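Outer membrane protein Omp121 (Bacteroides thetaiotaomicron, PDB 5FQ8) is a TonB-dependent receptor-family barrel of the outer membrane that binds metal ions and probably imports peptides with a partner protein, in the manner of SusC-like transporters. Local coordinates at residues B[784-789]-B[884-889]; B[836-841]-B[895-900]. One frame throughout, in Å; residues are numbered along the deposited sequence.

Contact 1: residues B[784-789]-B[884-889]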
loop_
_atom_site.group_PDB
_atom_site.type_symbol
_atom_site.label_atom_id
_atom_site.label_comp_id
_atom_site.label_asym_id
_atom_site.label_seq_id
_atom_site.Cartn_x
_atom_site.Cartn_y
_atom_site.Cartn_z
ATOM N N GLY B 784 35.091 -25.418 -27.300
ATOM C CA GLY B 784 34.500 -26.720 -27.479
ATOM C C GLY B 784 33.000 -26.743 -27.368
ATOM O O GLY B 784 32.392 -27.721 -27.778
ATOM N N LEU B 785 32.391 -25.695 -26.860
ATOM C CA LEU B 785 30.971 -25.672 -26.551
ATOM C C LEU B 785 30.154 -25.456 -27.815
ATOM O O LEU B 785 30.649 -24.906 -28.790
ATOM C CB LEU B 785 30.668 -24.569 -25.559
ATOM C CG LEU B 785 31.527 -24.595 -24.311
ATOM C CD1 LEU B 785 31.399 -23.298 -23.569
ATOM C CD2 LEU B 785 31.057 -25.727 -23.470
ATOM N N PRO B 786 28.909 -25.903 -27.827
ATOM C CA PRO B 786 28.100 -25.765 -29.034
ATOM C C PRO B 786 27.851 -24.315 -29.386
ATOM O O PRO B 786 27.941 -23.424 -28.547
ATOM C CB PRO B 786 26.797 -26.489 -28.677
ATOM C CG PRO B 786 26.861 -26.748 -27.249
ATOM C CD PRO B 786 28.294 -26.826 -26.876
ATOM N N VAL B 787 27.548 -24.093 -30.655
ATOM C CA VAL B 787 27.273 -22.772 -31.198
ATOM C C VAL B 787 25.780 -22.662 -31.464
ATOM O O VAL B 787 25.180 -23.561 -32.062
ATOM C CB VAL B 787 28.081 -22.524 -32.483
ATOM C CG1 VAL B 787 27.562 -21.299 -33.187
ATOM C CG2 VAL B 787 29.545 -22.364 -32.161
ATOM N N GLU B 788 25.186 -21.555 -31.037
ATOM C CA GLU B 788 23.757 -21.369 -31.221
ATOM C C GLU B 788 23.412 -21.179 -32.690
ATOM O O GLU B 788 24.107 -20.475 -33.422
ATOM C CB GLU B 788 23.283 -20.169 -30.406
ATOM C CG GLU B 788 21.827 -19.804 -30.604
ATOM C CD GLU B 788 21.284 -18.983 -29.473
ATOM O OE1 GLU B 788 22.007 -18.798 -28.480
ATOM O OE2 GLU B 788 20.136 -18.522 -29.573
ATOM N N ALA B 789 22.328 -21.811 -33.120
ATOM C CA ALA B 789 21.833 -21.615 -34.469
ATOM C C ALA B 789 21.261 -20.214 -34.629
ATOM O O ALA B 789 21.127 -19.453 -33.677
ATOM C CB ALA B 789 20.773 -22.654 -34.806
ATOM N N TYR B 884 31.082 -27.847 -16.498
ATOM C CA TYR B 884 29.940 -27.281 -15.785
ATOM C C TYR B 884 29.074 -26.440 -16.698
ATOM O O TYR B 884 27.849 -26.417 -16.551
ATOM C CB TYR B 884 30.411 -26.424 -14.617
ATOM C CG TYR B 884 30.760 -25.017 -15.036
ATOM C CD1 TYR B 884 31.986 -24.738 -15.618
ATOM C CD2 TYR B 884 29.857 -23.969 -14.866
ATOM C CE1 TYR B 884 32.315 -23.475 -16.002
ATOM C CE2 TYR B 884 30.172 -22.695 -15.253
ATOM C CZ TYR B 884 31.414 -22.450 -15.824
ATOM O OH TYR B 884 31.784 -21.182 -16.227
ATOM N N LYS B 885 29.691 -25.738 -17.650
ATOM C CA LYS B 885 28.925 -24.851 -18.512
ATOM C C LYS B 885 28.309 -25.604 -19.683
ATOM O O LYS B 885 27.248 -25.209 -20.175
ATOM C CB LYS B 885 29.813 -23.707 -18.988
ATOM C CG LYS B 885 29.154 -22.752 -19.942
ATOM C CD LYS B 885 30.112 -21.691 -20.412
ATOM C CE LYS B 885 29.396 -20.660 -21.267
ATOM N NZ LYS B 885 30.082 -19.344 -21.222
ATOM N N TYR B 886 28.937 -26.697 -20.116
ATOM C CA TYR B 886 28.336 -27.537 -21.141
ATOM C C TYR B 886 26.957 -28.005 -20.717
ATOM O O TYR B 886 25.995 -27.949 -21.490
ATOM C CB TYR B 886 29.234 -28.738 -21.426
ATOM C CG TYR B 886 28.679 -29.678 -22.457
ATOM C CD1 TYR B 886 28.304 -29.221 -23.705
ATOM C CD2 TYR B 886 28.537 -31.025 -22.189
ATOM C CE1 TYR B 886 27.800 -30.068 -24.648
ATOM C CE2 TYR B 886 28.034 -31.883 -23.136
ATOM C CZ TYR B 886 27.665 -31.398 -24.362
ATOM O OH TYR B 886 27.168 -32.229 -25.328
ATOM N N TRP B 887 26.840 -28.443 -19.473
ATOM C CA TRP B 887 25.578 -28.969 -18.996
ATOM C C TRP B 887 24.613 -27.873 -18.595
ATOM O O TRP B 887 23.408 -28.015 -18.799
ATOM C CB TRP B 887 25.839 -29.926 -17.838
ATOM C CG TRP B 887 26.504 -31.156 -18.316
ATOM C CD1 TRP B 887 27.778 -31.551 -18.080
ATOM C CD2 TRP B 887 25.934 -32.128 -19.175
ATOM N NE1 TRP B 887 28.031 -32.727 -18.726
ATOM C CE2 TRP B 887 26.907 -33.097 -19.408
ATOM C CE3 TRP B 887 24.682 -32.276 -19.765
ATOM C CZ2 TRP B 887 26.673 -34.192 -20.197
ATOM C CZ3 TRP B 887 24.450 -33.373 -20.555
ATOM C CH2 TRP B 887 25.437 -34.316 -20.760
ATOM N N GLY B 888 25.114 -26.771 -18.049
ATOM C CA GLY B 888 24.224 -25.683 -17.705
ATOM C C GLY B 888 23.473 -25.174 -18.914
ATOM O O GLY B 888 22.286 -24.864 -18.833
ATOM N N ASP B 889 24.156 -25.089 -20.057
ATOM C CA ASP B 889 23.512 -24.573 -21.253
ATOM C C ASP B 889 22.613 -25.610 -21.885
ATOM O O ASP B 889 21.770 -25.261 -22.716
ATOM C CB ASP B 889 24.543 -24.098 -22.278
ATOM C CG ASP B 889 25.460 -23.032 -21.744
ATOM O OD1 ASP B 889 25.100 -22.334 -20.788
ATOM O OD2 ASP B 889 26.555 -22.887 -22.304
#
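Lys885 meets Leu785 where the loop between strands 777-778 and 793-794 reaches helix 880-889. The lysine chain is fully extended. With CG anti to the backbone N (chi1 177°), it crosses the leucine at about a right angle. Its CD lies 3.8 Å from Leu785 CD1, and CE follows at 4.0 Å from the same methyl. The aliphatic part of the lysine therefore does the touching. The charged end goes elsewhere: NZ has a long, weak ionic contact with an acidic side chain of another protein chain.

Tyr886 comes next and takes the other leucine methyl. Leu785 CD2 sits 4.0 Å from Tyr886 CA and 4.1 Å from Tyr886 CB, at the root of the side chain. The two side chains slide past each other in opposite directions. The two methyls of Leu785 are thus divided between neighbouring helix residues. The tyrosine ring reaches the loop and presents its edge to Pro786. Pro786 CD lies near the ring plane, 4.0 Å from Tyr886 CE1. The ring also has a polar anchor beyond the contact, since its OH is hydrogen-bonded to Ser892 OG.

All the contacts between the segments are apolar, and they bury 183 Å² in total. Further along the loop, Val787 pairs by backbone hydrogen bonds with Glu770 and Val778, while Glu788 OE2 bonds to a polar side chain of another protein chain. The arrangement is a loop-on-helix contact, in which Leu785 and Pro786 lie against one side of helix 880-889, which follows strand 868-873 and precedes barrel strand 899-915.

Contact 2: residues B[836-841]-B[895-900]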
loop_
_atom_site.group_PDB
_atom_site.type_symbol
_atom_site.label_atom_id
_atom_site.label_comp_id
_atom_site.label_asym_id
_atom_site.label_seq_id
_atom_site.Cartn_x
_atom_site.Cartn_y
_atom_site.Cartn_z
ATOM N N ILE B 836 17.556 -26.429 -13.301
ATOM C CA ILE B 836 18.379 -26.106 -12.150
ATOM C C ILE B 836 19.300 -27.258 -11.802
ATOM O O ILE B 836 20.384 -27.046 -11.249
ATOM C CB ILE B 836 17.496 -25.718 -10.956
ATOM C CG1 ILE B 836 18.348 -25.180 -9.827
ATOM C CG2 ILE B 836 16.727 -26.904 -10.478
ATOM C CD1 ILE B 836 19.153 -24.019 -10.243
ATOM N N ASN B 837 18.912 -28.485 -12.148
ATOM C CA ASN B 837 19.708 -29.636 -11.768
ATOM C C ASN B 837 20.796 -29.932 -12.770
ATOM O O ASN B 837 21.836 -30.478 -12.406
ATOM C CB ASN B 837 18.816 -30.853 -11.581
ATOM C CG ASN B 837 18.072 -30.797 -10.305
ATOM O OD1 ASN B 837 18.620 -31.038 -9.239
ATOM N ND2 ASN B 837 16.818 -30.443 -10.394
ATOM N N TYR B 838 20.577 -29.591 -14.030
ATOM C CA TYR B 838 21.695 -29.505 -14.952
ATOM C C TYR B 838 22.677 -28.428 -14.510
ATOM O O TYR B 838 23.857 -28.709 -14.278
ATOM C CB TYR B 838 21.177 -29.254 -16.364
ATOM C CG TYR B 838 20.913 -30.535 -17.119
ATOM C CD1 TYR B 838 20.236 -31.597 -16.518
ATOM C CD2 TYR B 838 21.341 -30.687 -18.427
ATOM C CE1 TYR B 838 19.996 -32.768 -17.205
ATOM C CE2 TYR B 838 21.107 -31.830 -19.114
ATOM C CZ TYR B 838 20.436 -32.876 -18.500
ATOM O OH TYR B 838 20.211 -34.032 -19.197
ATOM N N PHE B 839 22.197 -27.190 -14.344
ATOM C CA PHE B 839 23.095 -26.081 -14.014
ATOM C C PHE B 839 23.885 -26.353 -12.748
ATOM O O PHE B 839 25.071 -26.026 -12.662
ATOM C CB PHE B 839 22.308 -24.781 -13.848
ATOM C CG PHE B 839 23.091 -23.691 -13.172
ATOM C CD1 PHE B 839 24.007 -22.933 -13.879
ATOM C CD2 PHE B 839 22.911 -23.419 -11.839
ATOM C CE1 PHE B 839 24.723 -21.938 -13.270
ATOM C CE2 PHE B 839 23.630 -22.426 -11.224
ATOM C CZ PHE B 839 24.537 -21.681 -11.940
ATOM N N THR B 840 23.246 -26.935 -11.759
ATOM C CA THR B 840 23.887 -27.089 -10.470
ATOM C C THR B 840 24.758 -28.328 -10.376
ATOM O O THR B 840 25.392 -28.532 -9.337
ATOM C CB THR B 840 22.825 -27.120 -9.396
ATOM O OG1 THR B 840 23.434 -26.853 -8.141
ATOM C CG2 THR B 840 22.201 -28.450 -9.355
ATOM N N GLY B 841 24.820 -29.137 -11.433
ATOM C CA GLY B 841 25.677 -30.302 -11.436
ATOM C C GLY B 841 25.169 -31.447 -10.609
ATOM O O GLY B 841 25.960 -32.263 -10.134
ATOM N N GLY B 895 19.142 -24.837 -25.122
ATOM C CA GLY B 895 17.940 -24.566 -24.370
ATOM C C GLY B 895 16.881 -25.641 -24.526
ATOM O O GLY B 895 16.173 -25.973 -23.571
ATOM N N SER B 896 16.754 -26.197 -25.728
ATOM C CA SER B 896 15.735 -27.204 -25.968
ATOM C C SER B 896 15.886 -28.409 -25.053
ATOM O O SER B 896 14.916 -29.142 -24.850
ATOM C CB SER B 896 15.796 -27.639 -27.410
ATOM O OG SER B 896 17.063 -28.208 -27.643
ATOM N N CYS B 897 17.074 -28.619 -24.483
ATOM C CA CYS B 897 17.270 -29.705 -23.531
ATOM C C CYS B 897 16.241 -29.675 -22.425
ATOM O O CYS B 897 15.900 -30.719 -21.865
ATOM C CB CYS B 897 18.665 -29.625 -22.930
ATOM S SG CYS B 897 18.966 -30.719 -21.564
ATOM N N PHE B 898 15.717 -28.503 -22.110
ATOM C CA PHE B 898 14.882 -28.350 -20.939
ATOM C C PHE B 898 13.409 -28.345 -21.269
ATOM O O PHE B 898 12.594 -28.170 -20.370
ATOM C CB PHE B 898 15.277 -27.087 -20.192
ATOM C CG PHE B 898 16.722 -27.062 -19.806
ATOM C CD1 PHE B 898 17.234 -28.010 -18.950
ATOM C CD2 PHE B 898 17.562 -26.108 -20.315
ATOM C CE1 PHE B 898 18.549 -28.003 -18.602
ATOM C CE2 PHE B 898 18.876 -26.082 -19.966
ATOM C CZ PHE B 898 19.382 -27.031 -19.110
ATOM N N LEU B 899 13.048 -28.546 -22.525
ATOM C CA LEU B 899 11.725 -29.050 -22.845
ATOM C C LEU B 899 11.712 -30.552 -22.607
ATOM O O LEU B 899 12.539 -31.282 -23.164
ATOM C CB LEU B 899 11.363 -28.716 -24.282
ATOM C CG LEU B 899 11.136 -27.232 -24.487
ATOM C CD1 LEU B 899 11.036 -26.925 -25.936
ATOM C CD2 LEU B 899 9.876 -26.828 -23.789
ATOM N N VAL B 900 10.786 -31.008 -21.768
ATOM C CA VAL B 900 10.761 -32.372 -21.258
ATOM C C VAL B 900 9.481 -33.066 -21.698
ATOM O O VAL B 900 8.420 -32.442 -21.785
ATOM C CB VAL B 900 10.892 -32.353 -19.728
ATOM C CG1 VAL B 900 10.518 -33.679 -19.135
ATOM C CG2 VAL B 900 12.299 -31.982 -19.368
#
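Tyr838 is touched by two consecutive residues, Cys897 and Phe898. The sulfur approaches the outer part of the phenol ring, with Cys897 SG 3.4 Å from Tyr838 CE2. Seen from the ring centroid, SG is 4.2 Å away and 43° off the normal. It therefore approaches obliquely, neither straight over the face nor at the edge.

Phe898 turns its edge toward the tyrosine face in an offset edge-to-face pair. The ring planes stand at 81° and the centroids are 5.6 Å apart. The closest touch is nearer the backbone: Phe898 CE1 lies 3.7 Å from Tyr838 CB, which sits at the edge of the phenylalanine ring. Cys897 SG also lies over one face of Phe898, 4.0 Å above its plane and toward the rim. Sulfur and both rings thus form one buried cluster.

The CA-CB bond of Cys897 points toward the helix, and SG is anti to the backbone N (chi1 171°), which sets the sulfur beside the phenol ring. The backbone behind it is a 3-10 turn, closed by the bond from Phe898 N to Gly895 O. Lys834 NZ holds Cys897 O, and backbone bonding ties Phe898 to Ser831. On the other side, helix 832-839 ends in a Schellman motif at Gly841, where Gly841 N bonds to Tyr838 O. The contact is a sulfur-aromatic and edge-to-face cluster that joins this helix to the 3-10 turn leading into barrel strand 899-915.

Overall arrangement
Following the chain, the loop residues 784-789 come first, then helix 832-839 with 836-841, then 884-889, and last 895-900. The segments alternate, so the two contacts cross rather than nest. Contact 1 closes a loop of 94 residues and contact 2 one of 53. Their centres are about 11 Å apart. They touch directly: Trp887 O lies 3.4 Å from Tyr838 CD2, and Gly888 O lies 3.6 Å from Phe898 CZ. Helix 880-889 thus packs on both the loop of contact 1 and the aromatic cluster of contact 2. Together they tie the 784-789 loop and two short helices to the turn that leads into strand 899-915.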